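PDB 3A32: probable threonyl-tRNA synthetase 1 from Aeropyrum pernix, which probably activates threonine with ATP and transfers it to the acceptor end of tRNA(Thr), with one zinc ion bound per subunit and no editing domain of its own. Local coordinates for residues I344-G349 against S379-L384; R354-L359 against V401-K406; S207-S212 against G227-L232. All blocks are in the same frame, centred on the assembly; numbering follows the deposited sequence.

Contact 1: I344-G349 against S379-L384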
loop_
_atom_site.group_PDB
_atom_site.type_symbol
_atom_site.label_atom_id
_atom_site.label_comp_id
_atom_site.label_asym_id
_atom_site.label_seq_id
_atom_site.Cartn_x
_atom_site.Cartn_y
_atom_site.Cartn_z
ATOM N N ILE A 344 -18.786 -5.239 24.213
ATOM C CA ILE A 344 -19.399 -4.399 25.254
ATOM C C ILE A 344 -19.789 -5.255 26.473
ATOM O O ILE A 344 -20.682 -6.103 26.396
ATOM C CB ILE A 344 -20.599 -3.593 24.692
ATOM C CG1 ILE A 344 -20.123 -2.711 23.526
ATOM C CG2 ILE A 344 -21.195 -2.654 25.775
ATOM C CD1 ILE A 344 -21.075 -2.535 22.418
ATOM N N ALA A 345 -19.080 -5.034 27.581
ATOM C CA ALA A 345 -19.236 -5.852 28.766
ATOM C C ALA A 345 -20.304 -5.172 29.640
ATOM O O ALA A 345 -20.075 -4.078 30.150
ATOM C CB ALA A 345 -17.883 -5.965 29.509
ATOM N N VAL A 346 -21.481 -5.783 29.790
ATOM C CA VAL A 346 -22.537 -5.113 30.567
ATOM C C VAL A 346 -22.483 -5.570 32.040
ATOM O O VAL A 346 -23.064 -6.599 32.424
ATOM C CB VAL A 346 -23.895 -5.319 29.972
ATOM C CG1 VAL A 346 -24.921 -4.400 30.677
ATOM C CG2 VAL A 346 -23.864 -5.107 28.400
ATOM N N LYS A 347 -21.728 -4.831 32.842
ATOM C CA LYS A 347 -21.478 -5.244 34.227
ATOM C C LYS A 347 -22.701 -4.997 35.111
ATOM O O LYS A 347 -23.534 -4.135 34.815
ATOM C CB LYS A 347 -20.227 -4.571 34.776
ATOM C CG LYS A 347 -19.007 -5.426 34.538
ATOM C CD LYS A 347 -17.773 -4.609 34.246
ATOM C CE LYS A 347 -16.666 -5.515 33.612
ATOM N NZ LYS A 347 -15.545 -5.964 34.557
ATOM N N THR A 348 -22.802 -5.785 36.178
ATOM C CA THR A 348 -23.998 -5.841 37.013
ATOM C C THR A 348 -23.721 -5.371 38.438
ATOM O O THR A 348 -24.635 -4.953 39.128
ATOM C CB THR A 348 -24.620 -7.287 37.052
ATOM O OG1 THR A 348 -23.715 -8.203 37.673
ATOM C CG2 THR A 348 -24.920 -7.788 35.638
ATOM N N GLY A 349 -22.462 -5.424 38.866
ATOM C CA GLY A 349 -22.112 -5.184 40.259
ATOM C C GLY A 349 -21.950 -6.465 41.074
ATOM O O GLY A 349 -21.301 -6.464 42.153
ATOM N N SER A 379 -19.176 -1.423 30.350
ATOM C CA SER A 379 -20.457 -0.714 30.518
ATOM C C SER A 379 -21.163 -1.292 31.740
ATOM O O SER A 379 -20.530 -1.971 32.543
ATOM C CB SER A 379 -21.312 -0.845 29.253
ATOM O OG SER A 379 -22.423 0.057 29.292
ATOM N N SER A 380 -22.462 -1.060 31.873
ATOM C CA SER A 380 -23.212 -1.463 33.052
ATOM C C SER A 380 -24.674 -1.529 32.659
ATOM O O SER A 380 -25.032 -1.011 31.594
ATOM C CB SER A 380 -22.946 -0.486 34.238
ATOM O OG SER A 380 -23.688 0.716 34.106
ATOM N N LYS A 381 -25.509 -2.202 33.470
ATOM C CA LYS A 381 -26.948 -2.285 33.216
ATOM C C LYS A 381 -27.590 -0.894 33.127
ATOM O O LYS A 381 -28.371 -0.612 32.226
ATOM C CB LYS A 381 -27.670 -3.068 34.320
ATOM C CG LYS A 381 -27.328 -4.559 34.445
ATOM C CD LYS A 381 -28.339 -5.313 35.359
ATOM C CE LYS A 381 -29.486 -5.935 34.526
ATOM N NZ LYS A 381 -30.553 -6.604 35.382
ATOM N N THR A 382 -27.266 -0.015 34.062
ATOM C CA THR A 382 -27.834 1.357 34.016
ATOM C C THR A 382 -27.153 2.292 32.998
ATOM O O THR A 382 -27.834 3.120 32.394
ATOM C CB THR A 382 -27.870 1.987 35.383
ATOM O OG1 THR A 382 -26.539 2.171 35.846
ATOM C CG2 THR A 382 -28.601 1.052 36.350
ATOM N N GLY A 383 -25.838 2.145 32.802
ATOM C CA GLY A 383 -25.087 2.917 31.809
ATOM C C GLY A 383 -25.332 2.519 30.340
ATOM O O GLY A 383 -25.129 3.344 29.439
ATOM N N LEU A 384 -25.815 1.292 30.092
ATOM C CA LEU A 384 -25.835 0.717 28.729
ATOM C C LEU A 384 -26.430 1.627 27.677
ATOM O O LEU A 384 -25.834 1.869 26.648
ATOM C CB LEU A 384 -26.522 -0.667 28.674
ATOM C CG LEU A 384 -26.308 -1.410 27.344
ATOM C CD1 LEU A 384 -24.833 -1.743 27.048
ATOM C CD2 LEU A 384 -27.211 -2.620 27.246
#
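Parallel strand pairing joins Val346 and Lys347 to Ser379 and Ser380, at the C-terminal ends of strands 341-347 and 373-380 in the anticodon-binding domain. Three backbone bonds tie the edges: Ser379 N donates to Ala345 O (2.8 Å), Lys347 N to Ser379 O (3.1 Å) and Lys381 N to Lys347 O. Lys347 O also takes a CA-H...O contact from Ser380 CA at 3.2 Å.

On the face carrying Val346 and Ser379, Leu384 folds back from the next helix. Its CD1 meets Val346 CG2 at 3.8 Å and Ile344 CG2 at 4.0 Å, crossing both side chains at about a right angle. Val346 CG1, anti to the backbone N (chi1 -170°), lies instead against the carbonyl of Ser380. Beyond the strand end, Ser380 OG accepts from Gly383 N at 2.9 Å, an ST motif that closes the turn leading into helix 384-393. On the other face, Lys347 runs away from the neighbouring strand to a salt bridge with Glu357 of helix 353-369. The pairing is that of a right-handed beta-alpha-beta crossover, in which helix 353-369 links adjacent parallel strands of the alpha/beta anticodon-binding fold.

Contact 2: R354-L359 against V401-K406; sequences REIEDL and VFIGAK. With SO4 (sulfate ion), chain D.
Ile356 and Leu359, one helical turn apart on helix 353-369, press on Ile403 and the Gly404-Ala405 turn that follows it. On the helix side Ile356 does most of the touching, with two branches. Its CG2 sits 3.4 Å from Ile403 O, while CD1 reaches past Ile403 to Ala405 N, also at 3.4 Å, and to Gly404 C at 3.7 Å. With CG1 anti to the carbonyl carbon (chi1 -69°) and the chain extended beyond it (chi2 171°), the delta methyl is carried to the start of helix 405-410. Leu359 comes in beside it, its CD2 meeting Ile403 CG2 at 3.7 Å with the two side chains at about a right angle.

An alanine in place of Ile356 would remove both touching branches and would probably open a gap against the Gly404-Ala405 turn, leaving the helix held to Ile403 mainly by Leu359.

Further out, Val408 of helix 405-410 touches Ile356, Leu359 and Ile403 together, and Ala345 of strand 341-347 meets Ile356 from the sheet. Gly404 occupies the N-cap position, its backbone N bonded to Glu407 of the helix it precedes. On the exposed side, Lys406 NZ donates to sulfate O1 at 2.8 Å; the ion, probably from the crystallisation liquor, is also bound by Arg427. Lys406 and its sulfate lie outside the packing between the segments. No hydrogen bond crosses between residues 354-359 and 401-406, so the contact rests on apolar packing, the Ile356 methyls lying against backbone atoms as well as against side chains.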
loop_
_atom_site.group_PDB
_atom_site.type_symbol
_atom_site.label_atom_id
_atom_site.label_comp_id
_atom_site.label_asym_id
_atom_site.label_seq_id
_atom_site.Cartn_x
_atom_site.Cartn_y
_atom_site.Cartn_z
ATOM N N ARG A 354 -17.276 -11.265 36.857
ATOM C CA ARG A 354 -15.984 -11.873 36.693
ATOM C C ARG A 354 -15.990 -12.748 35.430
ATOM O O ARG A 354 -15.058 -12.700 34.629
ATOM C CB ARG A 354 -15.650 -12.680 37.949
ATOM C CG ARG A 354 -14.323 -13.371 37.896
ATOM C CD ARG A 354 -14.233 -14.365 39.026
ATOM N NE ARG A 354 -15.138 -15.525 38.911
ATOM C CZ ARG A 354 -16.280 -15.681 39.598
ATOM N NH1 ARG A 354 -16.716 -14.729 40.434
ATOM N NH2 ARG A 354 -17.004 -16.789 39.448
ATOM N N GLU A 355 -17.056 -13.523 35.252
ATOM C CA GLU A 355 -17.216 -14.331 34.060
ATOM C C GLU A 355 -17.477 -13.441 32.834
ATOM O O GLU A 355 -17.048 -13.746 31.754
ATOM C CB GLU A 355 -18.398 -15.252 34.240
ATOM C CG GLU A 355 -18.209 -16.371 35.207
ATOM C CD GLU A 355 -19.477 -17.166 35.314
ATOM O OE1 GLU A 355 -19.829 -17.850 34.307
ATOM O OE2 GLU A 355 -20.123 -17.073 36.391
ATOM N N ILE A 356 -18.240 -12.369 33.013
ATOM C CA ILE A 356 -18.473 -11.379 31.951
ATOM C C ILE A 356 -17.153 -10.744 31.496
ATOM O O ILE A 356 -16.904 -10.634 30.294
ATOM C CB ILE A 356 -19.428 -10.253 32.427
ATOM C CG1 ILE A 356 -20.842 -10.807 32.631
ATOM C CG2 ILE A 356 -19.347 -9.033 31.497
ATOM C CD1 ILE A 356 -21.768 -9.846 33.277
ATOM N N GLU A 357 -16.322 -10.354 32.475
ATOM C CA GLU A 357 -15.060 -9.683 32.205
ATOM C C GLU A 357 -14.105 -10.645 31.516
ATOM O O GLU A 357 -13.501 -10.274 30.517
ATOM C CB GLU A 357 -14.476 -9.032 33.481
ATOM C CG GLU A 357 -12.985 -8.606 33.377
ATOM C CD GLU A 357 -12.746 -7.415 32.422
ATOM O OE1 GLU A 357 -13.648 -6.542 32.301
ATOM O OE2 GLU A 357 -11.653 -7.343 31.795
ATOM N N ASP A 358 -14.012 -11.880 32.002
ATOM C CA ASP A 358 -13.172 -12.874 31.378
ATOM C C ASP A 358 -13.655 -13.289 29.973
ATOM O O ASP A 358 -12.844 -13.521 29.093
ATOM C CB ASP A 358 -12.999 -14.116 32.280
ATOM C CG ASP A 358 -12.276 -13.797 33.636
ATOM O OD1 ASP A 358 -11.771 -12.659 33.860
ATOM O OD2 ASP A 358 -12.214 -14.708 34.492
ATOM N N LEU A 359 -14.958 -13.426 29.772
ATOM C CA LEU A 359 -15.498 -13.688 28.436
ATOM C C LEU A 359 -15.186 -12.569 27.423
ATOM O O LEU A 359 -14.634 -12.832 26.350
ATOM C CB LEU A 359 -17.009 -14.031 28.477
ATOM C CG LEU A 359 -17.626 -14.603 27.179
ATOM C CD1 LEU A 359 -16.960 -15.884 26.710
ATOM C CD2 LEU A 359 -19.172 -14.778 27.273
ATOM N N VAL A 401 -20.924 -6.577 20.004
ATOM C CA VAL A 401 -21.085 -7.867 20.727
ATOM C C VAL A 401 -21.368 -7.526 22.182
ATOM O O VAL A 401 -20.542 -6.918 22.846
ATOM C CB VAL A 401 -19.835 -8.811 20.581
ATOM C CG1 VAL A 401 -20.028 -10.142 21.345
ATOM C CG2 VAL A 401 -19.524 -9.080 19.074
ATOM N N PHE A 402 -22.572 -7.821 22.632
ATOM C CA PHE A 402 -22.986 -7.468 23.990
ATOM C C PHE A 402 -22.803 -8.648 24.895
ATOM O O PHE A 402 -23.343 -9.732 24.629
ATOM C CB PHE A 402 -24.446 -6.994 24.041
ATOM C CG PHE A 402 -24.654 -5.622 23.411
ATOM C CD1 PHE A 402 -24.361 -4.460 24.122
ATOM C CD2 PHE A 402 -25.121 -5.509 22.099
ATOM C CE1 PHE A 402 -24.539 -3.203 23.547
ATOM C CE2 PHE A 402 -25.298 -4.257 21.512
ATOM C CZ PHE A 402 -25.024 -3.093 22.230
ATOM N N ILE A 403 -21.992 -8.465 25.930
ATOM C CA ILE A 403 -21.793 -9.537 26.877
ATOM C C ILE A 403 -22.236 -9.139 28.267
ATOM O O ILE A 403 -21.540 -8.422 28.945
ATOM C CB ILE A 403 -20.380 -10.068 26.928
ATOM C CG1 ILE A 403 -19.922 -10.465 25.510
ATOM C CG2 ILE A 403 -20.357 -11.322 27.929
ATOM C CD1 ILE A 403 -18.494 -10.495 25.326
ATOM N N GLY A 404 -23.442 -9.583 28.638
ATOM C CA GLY A 404 -23.959 -9.409 29.994
ATOM C C GLY A 404 -24.203 -10.749 30.706
ATOM O O GLY A 404 -23.828 -11.817 30.217
ATOM N N ALA A 405 -24.810 -10.660 31.878
ATOM C CA ALA A 405 -25.154 -11.809 32.730
ATOM C C ALA A 405 -25.958 -12.859 31.964
ATOM O O ALA A 405 -25.725 -14.038 32.102
ATOM C CB ALA A 405 -25.973 -11.299 33.936
ATOM N N LYS A 406 -26.944 -12.414 31.196
ATOM C CA LYS A 406 -27.820 -13.262 30.400
ATOM C C LYS A 406 -27.021 -14.049 29.355
ATOM O O LYS A 406 -27.250 -15.230 29.146
ATOM C CB LYS A 406 -28.862 -12.367 29.697
ATOM C CG LYS A 406 -29.987 -13.161 29.022
ATOM C CD LYS A 406 -31.149 -12.265 28.450
ATOM C CE LYS A 406 -31.602 -11.121 29.419
ATOM N NZ LYS A 406 -33.139 -10.925 29.555
HETATM S S SO4 D . -33.239 -10.642 25.511
HETATM O O1 SO4 D . -33.718 -10.356 26.859
HETATM O O2 SO4 D . -33.980 -11.815 25.020
HETATM O O3 SO4 D . -33.463 -9.465 24.679
HETATM O O4 SO4 D . -31.787 -10.821 25.545
#

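Contact 3: S207-S212 against G227-L232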
loop_
_atom_site.group_PDB
_atom_site.type_symbol
_atom_site.label_atom_id
_atom_site.label_comp_id
_atom_site.label_asym_id
_atom_site.label_seq_id
_atom_site.Cartn_x
_atom_site.Cartn_y
_atom_site.Cartn_z
ATOM N N SER A 207 -19.616 11.886 -23.210
ATOM C CA SER A 207 -19.318 13.231 -23.708
ATOM C C SER A 207 -18.493 13.179 -25.016
ATOM O O SER A 207 -17.381 12.656 -25.054
ATOM C CB SER A 207 -18.654 14.066 -22.623
ATOM O OG SER A 207 -19.467 14.114 -21.455
ATOM N N MET A 208 -19.064 13.705 -26.088
ATOM C CA MET A 208 -18.559 13.471 -27.442
ATOM C C MET A 208 -18.070 14.767 -28.078
ATOM O O MET A 208 -18.261 15.822 -27.511
ATOM C CB MET A 208 -19.669 12.862 -28.311
ATOM C CG MET A 208 -20.441 11.745 -27.678
ATOM S SD MET A 208 -19.377 10.320 -27.294
ATOM C CE MET A 208 -20.406 8.967 -27.884
ATOM N N SER A 209 -17.431 14.669 -29.256
ATOM C CA SER A 209 -17.070 15.836 -30.058
ATOM C C SER A 209 -18.289 16.527 -30.612
ATOM O O SER A 209 -19.392 15.979 -30.622
ATOM C CB SER A 209 -16.206 15.472 -31.267
ATOM O OG SER A 209 -16.926 14.633 -32.144
ATOM N N ASP A 210 -18.053 17.759 -31.041
ATOM C CA ASP A 210 -18.849 18.403 -32.078
ATOM C C ASP A 210 -18.060 18.109 -33.349
ATOM O O ASP A 210 -16.917 18.529 -33.484
ATOM C CB ASP A 210 -18.924 19.906 -31.814
ATOM C CG ASP A 210 -19.839 20.667 -32.812
ATOM O OD1 ASP A 210 -19.994 20.296 -34.029
ATOM O OD2 ASP A 210 -20.378 21.682 -32.332
ATOM N N LYS A 211 -18.650 17.346 -34.259
ATOM C CA LYS A 211 -17.962 16.958 -35.495
ATOM C C LYS A 211 -17.436 18.149 -36.330
ATOM O O LYS A 211 -16.388 18.002 -36.998
ATOM C CB LYS A 211 -18.868 16.075 -36.383
ATOM C CG LYS A 211 -18.983 14.646 -35.849
ATOM C CD LYS A 211 -18.729 13.569 -36.932
ATOM C CE LYS A 211 -18.437 12.187 -36.266
ATOM N NZ LYS A 211 -17.460 12.304 -35.085
ATOM N N SER A 212 -18.139 19.297 -36.284
ATOM C CA SER A 212 -17.722 20.492 -37.044
ATOM C C SER A 212 -16.427 21.105 -36.505
ATOM O O SER A 212 -15.879 22.039 -37.110
ATOM C CB SER A 212 -18.791 21.597 -36.987
ATOM O OG SER A 212 -20.126 21.093 -37.156
ATOM N N GLY A 227 -13.998 6.161 -34.321
ATOM C CA GLY A 227 -13.725 4.845 -33.742
ATOM C C GLY A 227 -13.928 4.845 -32.226
ATOM O O GLY A 227 -14.527 3.937 -31.698
ATOM N N ALA A 228 -13.463 5.898 -31.544
ATOM C CA ALA A 228 -13.635 6.082 -30.084
ATOM C C ALA A 228 -15.069 6.319 -29.669
ATOM O O ALA A 228 -15.568 5.611 -28.837
ATOM C CB ALA A 228 -12.689 7.191 -29.546
ATOM N N GLU A 229 -15.767 7.265 -30.286
ATOM C CA GLU A 229 -17.198 7.527 -29.944
ATOM C C GLU A 229 -18.097 6.327 -30.210
ATOM O O GLU A 229 -19.053 6.020 -29.444
ATOM C CB GLU A 229 -17.734 8.736 -30.694
ATOM C CG GLU A 229 -16.988 10.023 -30.357
ATOM C CD GLU A 229 -17.417 11.230 -31.165
ATOM O OE1 GLU A 229 -18.130 11.024 -32.171
ATOM O OE2 GLU A 229 -17.022 12.387 -30.828
ATOM N N GLU A 230 -17.776 5.637 -31.290
ATOM C CA GLU A 230 -18.479 4.429 -31.604
ATOM C C GLU A 230 -18.091 3.268 -30.669
ATOM O O GLU A 230 -18.943 2.459 -30.330
ATOM C CB GLU A 230 -18.336 4.122 -33.093
ATOM C CG GLU A 230 -17.534 2.992 -33.424
ATOM C CD GLU A 230 -18.399 1.899 -33.977
ATOM O OE1 GLU A 230 -17.994 1.301 -35.016
ATOM O OE2 GLU A 230 -19.503 1.681 -33.382
ATOM N N ALA A 231 -16.858 3.211 -30.170
ATOM C CA ALA A 231 -16.584 2.196 -29.100
ATOM C C ALA A 231 -17.460 2.417 -27.837
ATOM O O ALA A 231 -18.023 1.463 -27.273
ATOM C CB ALA A 231 -15.097 2.121 -28.759
ATOM N N LEU A 232 -17.623 3.688 -27.449
ATOM C CA LEU A 232 -18.426 4.074 -26.279
ATOM C C LEU A 232 -19.903 3.850 -26.452
ATOM O O LEU A 232 -20.610 3.581 -25.475
ATOM C CB LEU A 232 -18.176 5.551 -25.919
ATOM C CG LEU A 232 -16.768 5.916 -25.470
ATOM C CD1 LEU A 232 -16.579 7.456 -25.411
ATOM C CD2 LEU A 232 -16.418 5.263 -24.098
HETATM O O HOH W 1 -20.538 13.250 -32.052
#
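The loop that leaves strand 202-207 of the catalytic domain's large sheet is held to helix 222-243 by one buried carboxylate, that of Glu229. Its OE2 takes two bonds from Ser209: the backbone N donates at 2.8 Å from the anti side, 32° out of the carboxylate plane, and OG donates at 2.6 Å to the syn lone pair. The serine hydroxyl stands between its own backbone N and carbonyl carbon (chi1 63°), which lets N and OG converge on the same oxygen. The other oxygen, OE1, faces Lys211, whose NZ forms a long salt bridge of 3.3 Å from above the carboxylate plane, the lysine and glutamate side chains running antiparallel alongside each other. A water donates to both OE1 and Ser209 O. Gripped at both oxygens, the carboxylate has little freedom to turn, and the nearby ammonium would be expected to favour its ionised form.

Met208 covers the aliphatic part of the glutamate. Bent at chi2 and chi3, it brings SD to 3.9 Å from Glu229 CG and places CE 3.6 Å from Glu229 O, while SD lies more loosely beside Leu232 CD1. Leu232 also touches Phe283 and Val178, and its side chain is about 11 Å from that of His310, a zinc ligand. Past the serine, Asp210 OD1 accepts from Ser212 N at 3.1 Å, an Asx turn leading into the short 3-10 segment. Here a helix carboxylate holds the loop after a strand of the largely antiparallel sheet in the class II aminoacyl-tRNA synthetase catalytic fold.

Contacts 1 and 2 belong to one unit of the anticodon-binding domain. Their centres lie about 9 Å apart, and strand 341-347 sits between strands 373-380 and 399-403, with Val346 N and Ile403 O 2.8 Å apart, a probable hydrogen bond. Contact 1 is partly buried and built mainly on backbone bonds within the sheet; contact 2 is buried and apolar, as befits a helix packed on that sheet. Contact 3 is also buried, yet relies on a bonded carboxylate. It stands in the catalytic domain on the opposite side of the chain's centre, its centre about 64 Å from those of the others, and shares no element with them.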